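Lambda phage protein with carbohydrate-binding module (PDB 2A5Z) is of unknown function, but binds magnesium and probably recognises carbohydrate through a jelly-roll fold. Local coordinates at residues C[178-182]-C[183-187]. Numbering follows the deposited sequence.
Sequences ALSTS and TWYIC
Tyr185 reaches back to Leu179 and Ser180 in the loop that joins strand 169-178 to strand 184-191 of the jelly-roll, a local contact in the connection between two sheets. CB leaves the backbone of Tyr185 toward the loop, and with CG anti to the carbonyl carbon (chi1 -70°) the ring extends to Leu179 and Ser180. Farther out, CE1 lies 3.9 Å from CD2 of Leu179, while CE2 has the backbone O of Ser180 near the ring plane, at its edge. CD2 of Leu179 rides over one face, 4.0 Å from the centroid of the Tyr185 ring, a CH-pi contact displaced toward the rim. This CD2 comes closest to CZ of Tyr185, at 3.7 Å. At the tip, OH of Tyr185 accepts a nearly straight hydrogen bond from N of Ser180 (2.9 Å, 169°); this bond holds the hydroxyl, while CD2 of Leu179 limits the ring on one face. Leu201 of strand 197-203 packs against both Leu179 and Tyr185. The chain turns at Ser182, where phi is positive. Thr126 OG1 is hydrogen-bonded to both Ser180 O and Thr183 N. Across this bend, OG1 of Thr183 donates to O of Thr181 at 2.8 Å, approaching from 48° above the carbonyl plane.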
# COMPACT_ATOMS: atom_id res chain seq x y z
N ALA C 178 -25.38 -1.80 27.41
CA ALA C 178 -25.80 -0.50 26.88
C ALA C 178 -24.64 0.50 26.83
O ALA C 178 -23.97 0.76 27.83
CB ALA C 178 -27.00 0.05 27.65
N LEU C 179 -24.40 1.05 25.64
CA LEU C 179 -23.26 1.94 25.40
C LEU C 179 -23.63 3.40 25.61
O LEU C 179 -24.81 3.73 25.73
CB LEU C 179 -22.73 1.75 23.98
CG LEU C 179 -22.38 0.34 23.50
CD1 LEU C 179 -22.25 0.34 21.99
CD2 LEU C 179 -21.10 -0.19 24.17
N SER C 180 -22.62 4.26 25.66
CA SER C 180 -22.83 5.69 25.73
C SER C 180 -22.44 6.33 24.39
O SER C 180 -21.56 5.82 23.71
CB SER C 180 -21.99 6.31 26.86
OG SER C 180 -22.49 5.92 28.14
N THR C 181 -23.11 7.43 24.03
CA THR C 181 -22.76 8.19 22.83
C THR C 181 -21.39 8.86 22.98
O THR C 181 -20.90 9.02 24.09
CB THR C 181 -23.82 9.28 22.50
OG1 THR C 181 -24.02 10.13 23.63
CG2 THR C 181 -25.14 8.65 22.08
N SER C 182 -20.78 9.20 21.85
CA SER C 182 -19.47 9.89 21.81
C SER C 182 -18.43 9.32 22.78
O SER C 182 -17.79 10.06 23.54
CB SER C 182 -19.66 11.38 22.04
OG SER C 182 -20.53 11.91 21.05
N THR C 183 -18.27 8.00 22.76
CA THR C 183 -17.37 7.32 23.69
C THR C 183 -16.47 6.36 22.93
O THR C 183 -16.93 5.67 22.02
CB THR C 183 -18.16 6.56 24.78
OG1 THR C 183 -18.96 7.49 25.51
CG2 THR C 183 -17.22 5.83 25.76
N TRP C 184 -15.20 6.32 23.32
CA TRP C 184 -14.22 5.40 22.73
C TRP C 184 -14.23 4.05 23.42
O TRP C 184 -14.21 3.99 24.66
CB TRP C 184 -12.82 6.02 22.80
CG TRP C 184 -12.63 7.08 21.79
CD1 TRP C 184 -12.70 8.44 21.99
CD2 TRP C 184 -12.35 6.89 20.40
NE1 TRP C 184 -12.48 9.10 20.80
CE2 TRP C 184 -12.27 8.17 19.81
CE3 TRP C 184 -12.17 5.76 19.59
CZ2 TRP C 184 -12.00 8.35 18.44
CZ3 TRP C 184 -11.91 5.93 18.23
CH2 TRP C 184 -11.83 7.23 17.67
N TYR C 185 -14.27 2.99 22.62
CA TYR C 185 -14.34 1.61 23.10
C TYR C 185 -13.29 0.78 22.37
O TYR C 185 -12.82 1.18 21.30
CB TYR C 185 -15.73 1.01 22.82
CG TYR C 185 -16.86 1.57 23.65
CD1 TYR C 185 -17.03 1.19 24.98
CD2 TYR C 185 -17.75 2.50 23.11
CE1 TYR C 185 -18.06 1.72 25.76
CE2 TYR C 185 -18.80 3.03 23.88
CZ TYR C 185 -18.94 2.63 25.20
OH TYR C 185 -19.97 3.14 25.96
N ILE C 186 -12.93 -0.36 22.94
CA ILE C 186 -12.06 -1.33 22.27
C ILE C 186 -12.80 -2.67 22.23
O ILE C 186 -13.46 -3.04 23.20
CB ILE C 186 -10.68 -1.47 22.98
CG1 ILE C 186 -10.07 -0.10 23.29
CG2 ILE C 186 -9.70 -2.34 22.15
CD1 ILE C 186 -8.91 -0.12 24.28
N CYS C 187 -12.74 -3.37 21.10
CA CYS C 187 -13.28 -4.72 21.02
C CYS C 187 -12.24 -5.67 20.45
O CYS C 187 -11.61 -5.39 19.42
CB CYS C 187 -14.56 -4.77 20.18
SG CYS C 187 -15.18 -6.46 19.89